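Local coordinates for serine-rich secreted cell wall anchored (LPXTG-motif ) protein (Lactobacillus reuteri ATCC 53608, PDB 5NXK) that probably mediates adhesion of the gut bacterium to its host through a surface-displayed beta-solenoid, at residues F150-P155 and I253-N258; M188-A193 and Y221-D226; N258-G263 and A286-N291; S198-V203 and G228-F233. All coordinates share one frame; numbering follows the deposited sequence.

Contact 1. Residues F150-P155 and I253-N258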
loop_
_atom_site.group_PDB
_atom_site.type_symbol
_atom_site.label_atom_id
_atom_site.label_comp_id
_atom_site.label_asym_id
_atom_site.label_seq_id
_atom_site.Cartn_x
_atom_site.Cartn_y
_atom_site.Cartn_z
ATOM N N PHE A 150 -5.727 3.327 10.308
ATOM C CA PHE A 150 -7.031 3.504 9.695
ATOM C C PHE A 150 -7.880 2.262 9.892
ATOM O O PHE A 150 -7.414 1.144 9.702
ATOM C CB PHE A 150 -6.904 3.812 8.201
ATOM C CG PHE A 150 -8.227 3.903 7.503
ATOM C CD1 PHE A 150 -9.058 4.988 7.718
ATOM C CD2 PHE A 150 -8.656 2.888 6.654
ATOM C CE1 PHE A 150 -10.294 5.068 7.089
ATOM C CE2 PHE A 150 -9.886 2.966 6.015
ATOM C CZ PHE A 150 -10.708 4.059 6.236
ATOM N N SER A 151 -9.128 2.475 10.284
ATOM C CA SER A 151 -10.078 1.399 10.526
ATOM C C SER A 151 -11.317 1.580 9.651
ATOM O O SER A 151 -11.752 2.707 9.408
ATOM C CB SER A 151 -10.476 1.362 12.003
ATOM O OG SER A 151 -11.421 0.332 12.227
ATOM N N HIS A 152 -11.892 0.477 9.190
ATOM C CA HIS A 152 -13.054 0.554 8.317
ATOM C C HIS A 152 -13.950 -0.659 8.532
ATOM O O HIS A 152 -13.468 -1.748 8.866
ATOM C CB HIS A 152 -12.598 0.692 6.858
ATOM C CG HIS A 152 -13.715 0.928 5.890
ATOM N ND1 HIS A 152 -14.383 2.132 5.800
ATOM C CD2 HIS A 152 -14.230 0.141 4.916
ATOM C CE1 HIS A 152 -15.293 2.057 4.844
ATOM N NE2 HIS A 152 -15.217 0.861 4.289
ATOM N N ARG A 153 -15.254 -0.468 8.369
ATOM C CA ARG A 153 -16.208 -1.541 8.633
ATOM C C ARG A 153 -16.118 -2.676 7.607
ATOM O O ARG A 153 -15.786 -2.447 6.447
ATOM C CB ARG A 153 -17.636 -0.987 8.653
ATOM C CG ARG A 153 -18.643 -1.908 9.334
ATOM C CD ARG A 153 -20.083 -1.580 8.937
ATOM N NE ARG A 153 -20.994 -2.641 9.358
ATOM C CZ ARG A 153 -21.248 -3.743 8.656
ATOM N NH1 ARG A 153 -20.695 -3.928 7.462
ATOM N NH2 ARG A 153 -22.087 -4.650 9.138
ATOM N N THR A 154 -16.391 -3.898 8.062
ATOM C CA THR A 154 -16.566 -5.055 7.192
ATOM C C THR A 154 -17.719 -5.880 7.762
ATOM O O THR A 154 -18.118 -5.662 8.908
ATOM C CB THR A 154 -15.305 -5.941 7.113
ATOM O OG1 THR A 154 -15.230 -6.752 8.294
ATOM C CG2 THR A 154 -14.032 -5.114 6.947
ATOM N N PRO A 155 -18.250 -6.842 6.983
ATOM C CA PRO A 155 -19.274 -7.718 7.561
ATOM C C PRO A 155 -18.804 -8.521 8.780
ATOM O O PRO A 155 -19.647 -9.064 9.493
ATOM C CB PRO A 155 -19.620 -8.665 6.404
ATOM C CG PRO A 155 -19.260 -7.894 5.176
ATOM C CD PRO A 155 -18.047 -7.109 5.545
ATOM N N ILE A 253 -14.493 -10.931 -0.681
ATOM C CA ILE A 253 -15.863 -11.037 -0.197
ATOM C C ILE A 253 -16.482 -9.643 -0.252
ATOM O O ILE A 253 -15.936 -8.705 0.330
ATOM C CB ILE A 253 -15.917 -11.603 1.255
ATOM C CG1 ILE A 253 -15.418 -13.058 1.291
ATOM C CG2 ILE A 253 -17.335 -11.540 1.805
ATOM C CD1 ILE A 253 -15.396 -13.672 2.722
ATOM N N PRO A 254 -17.597 -9.488 -0.984
ATOM C CA PRO A 254 -18.176 -8.142 -1.134
ATOM C C PRO A 254 -18.555 -7.509 0.211
ATOM O O PRO A 254 -19.002 -8.211 1.121
ATOM C CB PRO A 254 -19.412 -8.381 -2.002
ATOM C CG PRO A 254 -19.101 -9.665 -2.773
ATOM C CD PRO A 254 -18.291 -10.500 -1.805
ATOM N N GLN A 255 -18.336 -6.202 0.331
ATOM C CA GLN A 255 -18.625 -5.456 1.557
ATOM C C GLN A 255 -20.127 -5.340 1.831
ATOM O O GLN A 255 -20.546 -5.166 2.980
ATOM C CB GLN A 255 -18.002 -4.058 1.474
ATOM C CG GLN A 255 -16.496 -4.061 1.654
ATOM C CD GLN A 255 -16.085 -4.153 3.116
ATOM O OE1 GLN A 255 -15.901 -5.252 3.651
ATOM N NE2 GLN A 255 -15.899 -2.996 3.761
ATOM N N LEU A 256 -20.922 -5.419 0.764
ATOM C CA LEU A 256 -22.380 -5.239 0.821
ATOM C C LEU A 256 -23.093 -6.225 -0.103
ATOM O O LEU A 256 -22.470 -6.799 -0.994
ATOM C CB LEU A 256 -22.777 -3.821 0.431
ATOM C CG LEU A 256 -22.149 -2.660 1.202
ATOM C CD1 LEU A 256 -22.480 -1.372 0.490
ATOM C CD2 LEU A 256 -22.624 -2.636 2.648
ATOM N N GLU A 257 -24.398 -6.394 0.104
ATOM C CA GLU A 257 -25.233 -7.309 -0.689
ATOM C C GLU A 257 -25.481 -6.883 -2.145
ATOM O O GLU A 257 -25.786 -7.723 -2.992
ATOM C CB GLU A 257 -26.601 -7.481 -0.014
ATOM C CG GLU A 257 -26.602 -8.203 1.317
ATOM C CD GLU A 257 -26.016 -9.600 1.235
ATOM O OE1 GLU A 257 -26.421 -10.360 0.325
ATOM O OE2 GLU A 257 -25.160 -9.942 2.080
ATOM N N ASN A 258 -25.369 -5.592 -2.449
ATOM C CA ASN A 258 -25.664 -5.149 -3.815
ATOM C C ASN A 258 -24.419 -5.048 -4.696
ATOM O O ASN A 258 -24.394 -4.276 -5.655
ATOM C CB ASN A 258 -26.366 -3.790 -3.795
ATOM C CG ASN A 258 -25.520 -2.709 -3.138
ATOM O OD1 ASN A 258 -24.550 -3.005 -2.437
ATOM N ND2 ASN A 258 -25.893 -1.448 -3.356
HETATM O O HOH W 1 -16.985 -0.578 2.377
#

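Contact 2. Residues M188-A193 and Y221-D226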
loop_
_atom_site.group_PDB
_atom_site.type_symbol
_atom_site.label_atom_id
_atom_site.label_comp_id
_atom_site.label_asym_id
_atom_site.label_seq_id
_atom_site.Cartn_x
_atom_site.Cartn_y
_atom_site.Cartn_z
ATOM N N MET A 188 -2.656 -5.559 3.157
ATOM C CA MET A 188 -3.011 -4.748 1.982
ATOM C C MET A 188 -4.516 -4.760 1.806
ATOM O O MET A 188 -5.098 -5.819 1.590
ATOM C CB MET A 188 -2.364 -5.286 0.708
ATOM C CG MET A 188 -0.847 -5.212 0.659
ATOM S SD MET A 188 -0.242 -6.008 -0.859
ATOM C CE MET A 188 1.508 -5.642 -0.753
ATOM N N TRP A 189 -5.147 -3.596 1.888
ATOM C CA TRP A 189 -6.580 -3.508 1.692
ATOM C C TRP A 189 -6.847 -2.598 0.505
ATOM O O TRP A 189 -6.604 -1.396 0.573
ATOM C CB TRP A 189 -7.285 -2.961 2.945
ATOM C CG TRP A 189 -8.775 -3.133 2.924
ATOM C CD1 TRP A 189 -9.532 -3.608 1.892
ATOM C CD2 TRP A 189 -9.690 -2.870 4.001
ATOM N NE1 TRP A 189 -10.852 -3.647 2.253
ATOM C CE2 TRP A 189 -10.977 -3.204 3.542
ATOM C CE3 TRP A 189 -9.542 -2.380 5.305
ATOM C CZ2 TRP A 189 -12.115 -3.064 4.341
ATOM C CZ3 TRP A 189 -10.672 -2.249 6.096
ATOM C CH2 TRP A 189 -11.939 -2.588 5.614
ATOM N N LEU A 190 -7.346 -3.184 -0.578
ATOM C CA LEU A 190 -7.652 -2.436 -1.787
ATOM C C LEU A 190 -9.158 -2.472 -1.965
ATOM O O LEU A 190 -9.745 -3.535 -2.170
ATOM C CB LEU A 190 -6.943 -3.013 -3.012
ATOM C CG LEU A 190 -5.406 -3.056 -3.009
ATOM C CD1 LEU A 190 -4.867 -4.303 -2.302
ATOM C CD2 LEU A 190 -4.842 -2.941 -4.430
ATOM N N LEU A 191 -9.772 -1.301 -1.859
ATOM C CA LEU A 191 -11.224 -1.169 -1.878
ATOM C C LEU A 191 -11.632 -0.068 -2.857
ATOM O O LEU A 191 -10.979 0.973 -2.928
ATOM C CB LEU A 191 -11.744 -0.850 -0.461
ATOM C CG LEU A 191 -13.249 -0.672 -0.204
ATOM C CD1 LEU A 191 -13.625 -1.202 1.197
ATOM C CD2 LEU A 191 -13.682 0.804 -0.365
ATOM N N THR A 192 -12.700 -0.288 -3.612
ATOM C CA THR A 192 -13.301 0.815 -4.355
ATOM C C THR A 192 -14.720 1.011 -3.848
ATOM O O THR A 192 -15.389 0.067 -3.457
ATOM C CB THR A 192 -13.317 0.571 -5.883
ATOM O OG1 THR A 192 -14.268 -0.462 -6.194
ATOM C CG2 THR A 192 -11.936 0.129 -6.375
ATOM N N ALA A 193 -15.202 2.237 -3.940
ATOM C CA ALA A 193 -16.540 2.573 -3.491
ATOM C C ALA A 193 -17.298 3.047 -4.719
ATOM O O ALA A 193 -16.696 3.269 -5.763
ATOM C CB ALA A 193 -16.507 3.648 -2.414
ATOM N N TYR A 221 -5.914 -10.924 7.514
ATOM C CA TYR A 221 -5.867 -11.165 6.064
ATOM C C TYR A 221 -4.646 -10.478 5.474
ATOM O O TYR A 221 -4.421 -9.304 5.744
ATOM C CB TYR A 221 -7.094 -10.621 5.329
ATOM C CG TYR A 221 -8.398 -10.626 6.067
ATOM C CD1 TYR A 221 -8.883 -11.774 6.668
ATOM C CD2 TYR A 221 -9.162 -9.467 6.144
ATOM C CE1 TYR A 221 -10.090 -11.769 7.337
ATOM C CE2 TYR A 221 -10.365 -9.451 6.810
ATOM C CZ TYR A 221 -10.827 -10.601 7.409
ATOM O OH TYR A 221 -12.035 -10.586 8.073
ATOM N N ASN A 222 -3.857 -11.182 4.664
ATOM C CA ASN A 222 -2.734 -10.519 4.003
ATOM C C ASN A 222 -3.232 -9.506 2.961
ATOM O O ASN A 222 -2.794 -8.358 2.924
ATOM C CB ASN A 222 -1.810 -11.534 3.329
ATOM C CG ASN A 222 -1.150 -12.477 4.324
ATOM O OD1 ASN A 222 -1.369 -13.678 4.272
ATOM N ND2 ASN A 222 -0.343 -11.929 5.235
ATOM N N ILE A 223 -4.133 -9.956 2.101
ATOM C CA ILE A 223 -4.648 -9.124 1.024
ATOM C C ILE A 223 -6.169 -9.175 1.014
ATOM O O ILE A 223 -6.768 -10.240 0.938
ATOM C CB ILE A 223 -4.116 -9.562 -0.355
ATOM C CG1 ILE A 223 -2.583 -9.535 -0.390
ATOM C CG2 ILE A 223 -4.679 -8.665 -1.465
ATOM C CD1 ILE A 223 -2.004 -10.093 -1.710
ATOM N N LYS A 224 -6.791 -8.014 1.133
ATOM C CA LYS A 224 -8.229 -7.943 1.038
ATOM C C LYS A 224 -8.585 -7.107 -0.180
ATOM O O LYS A 224 -8.184 -5.945 -0.292
ATOM C CB LYS A 224 -8.855 -7.362 2.314
ATOM C CG LYS A 224 -10.360 -7.518 2.305
ATOM C CD LYS A 224 -11.073 -6.928 3.510
ATOM C CE LYS A 224 -12.554 -7.291 3.420
ATOM N NZ LYS A 224 -13.085 -7.836 4.682
ATOM N N LEU A 225 -9.326 -7.719 -1.096
ATOM C CA LEU A 225 -9.657 -7.103 -2.375
ATOM C C LEU A 225 -11.163 -6.805 -2.389
ATOM O O LEU A 225 -11.979 -7.720 -2.250
ATOM C CB LEU A 225 -9.265 -8.036 -3.533
ATOM C CG LEU A 225 -7.774 -8.393 -3.689
ATOM C CD1 LEU A 225 -7.569 -9.476 -4.759
ATOM C CD2 LEU A 225 -6.903 -7.166 -3.981
ATOM N N ASP A 226 -11.521 -5.526 -2.511
ATOM C CA ASP A 226 -12.915 -5.091 -2.479
ATOM C C ASP A 226 -13.228 -4.152 -3.653
ATOM O O ASP A 226 -13.846 -3.101 -3.466
ATOM C CB ASP A 226 -13.230 -4.402 -1.145
ATOM C CG ASP A 226 -13.495 -5.396 -0.014
ATOM O OD1 ASP A 226 -14.209 -6.402 -0.247
ATOM O OD2 ASP A 226 -12.962 -5.189 1.099
#

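Contact 3. Residues N258-G263 and A286-N291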
loop_
_atom_site.group_PDB
_atom_site.type_symbol
_atom_site.label_atom_id
_atom_site.label_comp_id
_atom_site.label_asym_id
_atom_site.label_seq_id
_atom_site.Cartn_x
_atom_site.Cartn_y
_atom_site.Cartn_z
ATOM N N ASN A 258 -25.369 -5.592 -2.449
ATOM C CA ASN A 258 -25.664 -5.149 -3.815
ATOM C C ASN A 258 -24.419 -5.048 -4.696
ATOM O O ASN A 258 -24.394 -4.276 -5.655
ATOM C CB ASN A 258 -26.366 -3.790 -3.795
ATOM C CG ASN A 258 -25.520 -2.709 -3.138
ATOM O OD1 ASN A 258 -24.550 -3.005 -2.437
ATOM N ND2 ASN A 258 -25.893 -1.448 -3.356
ATOM N N ILE A 259 -23.386 -5.818 -4.370
ATOM C CA ILE A 259 -22.151 -5.779 -5.151
ATOM C C ILE A 259 -21.945 -7.073 -5.932
ATOM O O ILE A 259 -21.856 -8.159 -5.359
ATOM C CB ILE A 259 -20.924 -5.528 -4.252
ATOM C CG1 ILE A 259 -21.044 -4.166 -3.560
ATOM C CG2 ILE A 259 -19.637 -5.623 -5.065
ATOM C CD1 ILE A 259 -19.937 -3.875 -2.533
ATOM N N PHE A 260 -21.917 -6.937 -7.251
ATOM C CA PHE A 260 -21.726 -8.053 -8.167
ATOM C C PHE A 260 -20.402 -7.841 -8.881
ATOM O O PHE A 260 -20.276 -6.948 -9.721
ATOM C CB PHE A 260 -22.887 -8.151 -9.144
ATOM C CG PHE A 260 -24.214 -8.321 -8.470
ATOM C CD1 PHE A 260 -24.937 -7.217 -8.047
ATOM C CD2 PHE A 260 -24.727 -9.586 -8.232
ATOM C CE1 PHE A 260 -26.153 -7.369 -7.405
ATOM C CE2 PHE A 260 -25.943 -9.753 -7.592
ATOM C CZ PHE A 260 -26.659 -8.642 -7.180
ATOM N N THR A 261 -19.390 -8.599 -8.469
ATOM C CA THR A 261 -18.029 -8.317 -8.891
ATOM C C THR A 261 -17.308 -9.555 -9.435
ATOM O O THR A 261 -17.907 -10.617 -9.611
ATOM C CB THR A 261 -17.241 -7.678 -7.728
ATOM O OG1 THR A 261 -16.020 -7.114 -8.212
ATOM C CG2 THR A 261 -16.993 -8.685 -6.592
ATOM N N ARG A 262 -16.034 -9.386 -9.765
ATOM C CA ARG A 262 -15.244 -10.457 -10.374
ATOM C C ARG A 262 -13.961 -10.652 -9.573
ATOM O O ARG A 262 -13.466 -9.703 -8.969
ATOM C CB ARG A 262 -14.890 -10.074 -11.809
ATOM C CG ARG A 262 -16.097 -9.774 -12.694
ATOM C CD ARG A 262 -15.627 -9.247 -14.042
ATOM N NE ARG A 262 -16.712 -8.737 -14.884
ATOM C CZ ARG A 262 -17.511 -7.705 -14.602
ATOM N NH1 ARG A 262 -17.383 -7.012 -13.464
ATOM N NH2 ARG A 262 -18.453 -7.369 -15.477
ATOM N N GLY A 263 -13.401 -11.859 -9.605
ATOM C CA GLY A 263 -12.107 -12.112 -8.996
ATOM C C GLY A 263 -11.280 -12.962 -9.946
ATOM O O GLY A 263 -11.795 -13.858 -10.604
ATOM N N ALA A 286 -16.137 -15.548 -1.497
ATOM C CA ALA A 286 -17.513 -15.906 -1.162
ATOM C C ALA A 286 -18.453 -14.769 -1.542
ATOM O O ALA A 286 -18.015 -13.632 -1.718
ATOM C CB ALA A 286 -17.637 -16.238 0.336
ATOM N N GLY A 287 -19.738 -15.080 -1.698
ATOM C CA GLY A 287 -20.707 -14.081 -2.119
ATOM C C GLY A 287 -20.781 -13.991 -3.635
ATOM O O GLY A 287 -20.291 -14.877 -4.340
ATOM N N THR A 288 -21.375 -12.913 -4.145
ATOM C CA THR A 288 -21.583 -12.782 -5.584
ATOM C C THR A 288 -20.348 -12.248 -6.301
ATOM O O THR A 288 -20.330 -11.114 -6.794
ATOM C CB THR A 288 -22.793 -11.883 -5.897
ATOM O OG1 THR A 288 -22.721 -10.698 -5.096
ATOM C CG2 THR A 288 -24.072 -12.612 -5.557
ATOM N N VAL A 289 -19.331 -13.109 -6.354
ATOM C CA VAL A 289 -18.077 -12.875 -7.061
ATOM C C VAL A 289 -17.941 -13.971 -8.116
ATOM O O VAL A 289 -17.995 -15.155 -7.785
ATOM C CB VAL A 289 -16.847 -12.932 -6.102
ATOM C CG1 VAL A 289 -15.533 -12.567 -6.834
ATOM C CG2 VAL A 289 -17.051 -12.042 -4.895
ATOM N N ALA A 290 -17.763 -13.597 -9.380
ATOM C CA ALA A 290 -17.402 -14.588 -10.398
ATOM C C ALA A 290 -15.899 -14.708 -10.340
ATOM O O ALA A 290 -15.189 -13.755 -10.666
ATOM C CB ALA A 290 -17.871 -14.173 -11.802
ATOM N N ASN A 291 -15.415 -15.866 -9.899
ATOM C CA ASN A 291 -14.004 -16.003 -9.583
ATOM C C ASN A 291 -13.314 -17.069 -10.417
ATOM O O ASN A 291 -13.914 -18.074 -10.784
ATOM C CB ASN A 291 -13.826 -16.331 -8.102
ATOM C CG ASN A 291 -12.421 -16.021 -7.605
ATOM O OD1 ASN A 291 -12.034 -14.863 -7.522
ATOM N ND2 ASN A 291 -11.659 -17.053 -7.265
#

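Contact 4. Residues S198-V203 and G228-F233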
loop_
_atom_site.group_PDB
_atom_site.type_symbol
_atom_site.label_atom_id
_atom_site.label_comp_id
_atom_site.label_asym_id
_atom_site.label_seq_id
_atom_site.Cartn_x
_atom_site.Cartn_y
_atom_site.Cartn_z
ATOM N N SER A 198 -12.912 3.563 -11.589
ATOM C CA SER A 198 -12.593 2.269 -12.221
ATOM C C SER A 198 -13.215 1.041 -11.580
ATOM O O SER A 198 -13.547 0.091 -12.290
ATOM C CB SER A 198 -11.070 2.062 -12.274
ATOM O OG SER A 198 -10.536 1.787 -10.984
ATOM N N GLY A 199 -13.356 1.028 -10.256
ATOM C CA GLY A 199 -13.906 -0.140 -9.587
ATOM C C GLY A 199 -13.027 -1.382 -9.674
ATOM O O GLY A 199 -13.491 -2.512 -9.480
ATOM N N ILE A 200 -11.745 -1.167 -9.928
ATOM C CA ILE A 200 -10.780 -2.256 -10.080
ATOM C C ILE A 200 -9.772 -2.245 -8.934
ATOM O O ILE A 200 -9.212 -1.194 -8.614
ATOM C CB ILE A 200 -10.017 -2.129 -11.411
ATOM C CG1 ILE A 200 -10.999 -2.218 -12.584
ATOM C CG2 ILE A 200 -8.917 -3.200 -11.531
ATOM C CD1 ILE A 200 -10.373 -1.831 -13.921
ATOM N N SER A 201 -9.559 -3.401 -8.307
ATOM C CA SER A 201 -8.556 -3.522 -7.251
ATOM C C SER A 201 -7.596 -4.659 -7.590
ATOM O O SER A 201 -8.011 -5.814 -7.691
ATOM C CB SER A 201 -9.217 -3.775 -5.891
ATOM O OG SER A 201 -9.977 -2.648 -5.475
ATOM N N THR A 202 -6.307 -4.340 -7.684
ATOM C CA THR A 202 -5.309 -5.283 -8.206
ATOM C C THR A 202 -3.999 -5.268 -7.440
ATOM O O THR A 202 -3.469 -4.209 -7.163
ATOM C CB THR A 202 -4.984 -4.977 -9.681
ATOM O OG1 THR A 202 -6.169 -5.134 -10.461
ATOM C CG2 THR A 202 -3.925 -5.922 -10.220
ATOM N N VAL A 203 -3.503 -6.446 -7.076
ATOM C CA VAL A 203 -2.126 -6.602 -6.608
ATOM C C VAL A 203 -1.355 -7.413 -7.630
ATOM O O VAL A 203 -1.823 -8.476 -8.045
ATOM C CB VAL A 203 -2.052 -7.297 -5.246
ATOM C CG1 VAL A 203 -0.578 -7.528 -4.826
ATOM C CG2 VAL A 203 -2.804 -6.469 -4.202
ATOM N N GLY A 228 -15.218 -2.956 -6.904
ATOM C CA GLY A 228 -16.615 -3.051 -7.303
ATOM C C GLY A 228 -16.876 -3.853 -8.570
ATOM O O GLY A 228 -17.950 -4.433 -8.713
ATOM N N ARG A 229 -15.925 -3.878 -9.500
ATOM C CA ARG A 229 -16.092 -4.661 -10.737
ATOM C C ARG A 229 -15.016 -5.747 -10.936
ATOM O O ARG A 229 -15.302 -6.789 -11.514
ATOM C CB ARG A 229 -16.159 -3.753 -11.984
ATOM C CG ARG A 229 -14.886 -3.000 -12.378
ATOM C CD ARG A 229 -14.938 -2.574 -13.885
ATOM N NE ARG A 229 -14.450 -3.649 -14.767
ATOM C CZ ARG A 229 -15.189 -4.304 -15.665
ATOM N NH1 ARG A 229 -16.467 -3.984 -15.841
ATOM N NH2 ARG A 229 -14.644 -5.279 -16.399
ATOM N N GLU A 230 -13.778 -5.499 -10.509
ATOM C CA GLU A 230 -12.715 -6.500 -10.679
ATOM C C GLU A 230 -11.801 -6.550 -9.461
ATOM O O GLU A 230 -11.532 -5.529 -8.812
ATOM C CB GLU A 230 -11.828 -6.216 -11.909
ATOM C CG GLU A 230 -12.524 -6.108 -13.276
ATOM C CD GLU A 230 -11.550 -5.722 -14.402
ATOM O OE1 GLU A 230 -10.361 -6.130 -14.345
ATOM O OE2 GLU A 230 -11.950 -4.931 -15.297
ATOM N N ASN A 231 -11.304 -7.750 -9.182
ATOM C CA ASN A 231 -10.334 -7.979 -8.116
ATOM C C ASN A 231 -9.261 -8.914 -8.652
ATOM O O ASN A 231 -9.585 -9.992 -9.105
ATOM C CB ASN A 231 -11.010 -8.590 -6.888
ATOM C CG ASN A 231 -11.999 -7.639 -6.238
ATOM O OD1 ASN A 231 -11.614 -6.785 -5.438
ATOM N ND2 ASN A 231 -13.275 -7.751 -6.618
ATOM N N HIS A 232 -7.995 -8.523 -8.586
ATOM C CA HIS A 232 -6.940 -9.342 -9.184
ATOM C C HIS A 232 -5.786 -9.591 -8.236
ATOM O O HIS A 232 -5.389 -8.695 -7.503
ATOM C CB HIS A 232 -6.382 -8.680 -10.444
ATOM C CG HIS A 232 -7.381 -8.504 -11.535
ATOM N ND1 HIS A 232 -7.600 -9.464 -12.511
ATOM C CD2 HIS A 232 -8.191 -7.467 -11.853
ATOM C CE1 HIS A 232 -8.519 -9.035 -13.348
ATOM N NE2 HIS A 232 -8.900 -7.821 -12.971
ATOM N N PHE A 233 -5.256 -10.810 -8.248
ATOM C CA PHE A 233 -3.959 -11.075 -7.630
ATOM C C PHE A 233 -3.150 -11.819 -8.674
ATOM O O PHE A 233 -3.498 -12.952 -9.041
ATOM C CB PHE A 233 -4.087 -11.897 -6.345
ATOM C CG PHE A 233 -2.762 -12.185 -5.663
ATOM C CD1 PHE A 233 -1.817 -11.180 -5.500
ATOM C CD2 PHE A 233 -2.488 -13.448 -5.144
ATOM C CE1 PHE A 233 -0.608 -11.428 -4.858
ATOM C CE2 PHE A 233 -1.284 -13.710 -4.499
ATOM C CZ PHE A 233 -0.343 -12.705 -4.348
#

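Contact 1. Residues F150-P155 and I253-N258
The side-chain amide of Gln255 and the imidazole of His152 are the flat groups of this contact, with planes 33° apart. Gln255 NE2 approaches the imidazole obliquely, 3.7 Å from His152 CD2, while a water sits at the edge of the ring in its plane and joins the two residues: it is hydrogen-bonded to His152 NE2 and accepts a second bond from Gln255 NE2. Near its own plane the amide has another partner, the main-chain carbonyl of Arg153, with 2.7 Å from Gln255 NE2 to Arg153 O. The donor lies in the plane of that carbonyl. With two partners on NE2, Arg153 O and the water, the rotation of the amide is limited. Glutamine suits the place because it has the reach and offers two N-H groups.

Its CG starts beside the backbone N, and a bend at chi2 (-80°) carries the amide to the other segment. In the beta-solenoid, 253-258 is a loop between strands 248-252 and 261-267, whereas 150-155 runs through a long excursion that pairs with itself as a short antiparallel hairpin, strands 151-152 and 159-160. Thr154 and Gln255 rest on Trp189 and Lys224, and His152 on Trp189.

The oxygen end of the amide meets carbon: Gln255 OE1 is 3.6 Å from Thr154 CB and 3.4 Å from Pro155 CD. The rigid proline ring also abuts the glutamine backbone, with Pro155 CG 3.7 Å from Gln255 O. Thr154 turns its hydroxyl to Gly157 O and Asp156 N, within its own excursion, and gives its carbon side to the glutamine.

Contact 2. Residues M188-A193 and Y221-D226
Asp226, Met188 and Lys224 bury the most surface where strand 188-191 pairs in parallel with strand 223-226. The carboxylate of Asp226 receives the indole N-H of Trp189, with Asp226 OD2 2.9 Å from Trp189 NE1; OD2 uses its anti lone pair, and ring and carboxylate planes stand 61° apart. Its CB meanwhile packs 3.8 Å from Leu191 CG, so a short acidic side chain serves both a buried donor and an apolar neighbour.

With CG opposite the backbone N (chi1 -170°), Lys224 lies alongside the indole and its CD sits over one face in a CH-pi contact, 3.9 Å from the centroid of the five-membered ring of Trp189. The ring is thus held by a hydrogen bond at its edge and an aliphatic carbon over a face.

Met188 contributes mainly backbone: its N donates to Asn222 O and its O accepts from Lys224 N at 2.8 Å. On the face that carries Met188, Leu190, Ile223 and Leu225, Met188 SD lies 4.3 Å from Ile223 CG1; separately, Leu190 CD1 and Leu225 CD2 meet at 3.9 Å.

Leu190 and Ile223 face Val203 of strand 200-205, and Leu225 touches Val250 of the adjacent strand 248-252, which continues the sheet beyond 221-226; on the other face, Trp189 packs against Tyr164 and His152.

Contact 3. Residues N258-G263 and A286-N291
Thr288 meets the other segment with every atom of its side chain. From CB, which lies 3.8 Å from Phe260 CD2, the chain forks. The methyl meets the same ring obliquely, Thr288 CG2 being 4.0 Å from Phe260 CE2. The hydroxyl takes the crowded position between backbone N and carbonyl carbon (chi1 47°), which turns it to the main chain: Thr288 OG1 donates to Ile259 O at 2.7 Å, coming in tilted 25° from the carbonyl plane. Threonine fits because one fork is apolar and the other can bind a carbonyl that lies just before the regular pairing. Thr288 is also the centre of an inverse gamma turn, closed by Val289 N and Gly287 O.

Beyond it the strands run parallel. Thr261 N donates to Thr288 O, Thr261 O accepts from Ala290 N, and Gly263 N gives a 2.8 Å bond to Ala290 O. Between the side chains, Thr261 CG2 lies 3.8 Å from Val289 CG2, two branched residues side by side on one face. Val289 CG1 lies 3.6 Å from Gly263 N; a side chain on Gly263 would crowd Val289 CG1, so glycine suits the place.

This is the C-terminal end of the beta-solenoid, where strand 289-295 is the last of the long parallel sheet, next to 261-267. On the other side of 261-267 lies strand 230-235; Thr261 OG1 and Arg262 NH1 bond to Gly227 O and Arg229 O in the turn just before it, while Val289 rests on Ile252 of strand 248-252.

Contact 4. Residues S198-V203 and G228-F233
Backbone hydrogen bonds form the first group, joining strands 200-203 and 230-233 in parallel, and at their start Gly199 O accepts twice: from Arg229 N at 2.8 Å, on a lone pair, and from Glu230 N at 3.2 Å. The positive phi of Gly199 suits glycine and turns the chain into the strand. Onward, Ser201 N donates to Glu230 O, Ser201 O accepts from His232 N, and Val203 N donates to His232 O.

The second group is ionic and polar, on the face that carries Ile200, Thr202, Glu230 and His232. Glu230 is gripped through both of its oxygens. OE2 takes Arg229 NE and NH2 side-on, a salt bridge with 2.9 Å from Arg229 NE to Glu230 OE2, in the guanidinium plane. Glu230 OE1 takes His232 NE2 at 2.6 Å, nearly in the ring plane. Both oxygens use their anti lone pairs toward NE and NE2.

Contacts with carbon form the third. Ile200 lies alongside Glu230, its CD1 3.7 Å from Glu230 OE2, and packs against it. Thr202 OG1 comes obliquely to the imidazole, 3.4 Å from His232 CD2. On the opposite face of the strands, Val203 CB meets the Phe233 ring at CD1, 3.9 Å away, an apolar pair facing the solenoid interior; Ser201 OG there bonds to Ser166 O, and Asn231 OD1 to Gly227 N.

Flanked by arginine and histidine, Glu230 would probably stay ionised, and its charge would tend to favour a protonated imidazole; the bonds to both probably limit the rotation of the carboxylate.

Contacts 2 and 4 join successive coils: strands 186-191 and 200-205 follow each other in the chain, as do 221-226 and 230-235. Their centres lie about 9 Å apart, and Thr192 OG1 of contact 2 is hydrogen-bonded to Gly228 N of contact 4 across the corner. Contact 3 extends the sheet of contact 4 toward the last coil, about 11 Å away by centres, where the backbone O of Arg262 accepts from Asn231 ND2. Contact 1 lies over the outer face of contact 2, about 10 Å by centres: Thr154 CG2 is 3.5 Å from Trp189 CH2. Contact 1 also shares Asn258 with contact 3, and Pro254 packs against Ala286 and Val289 there.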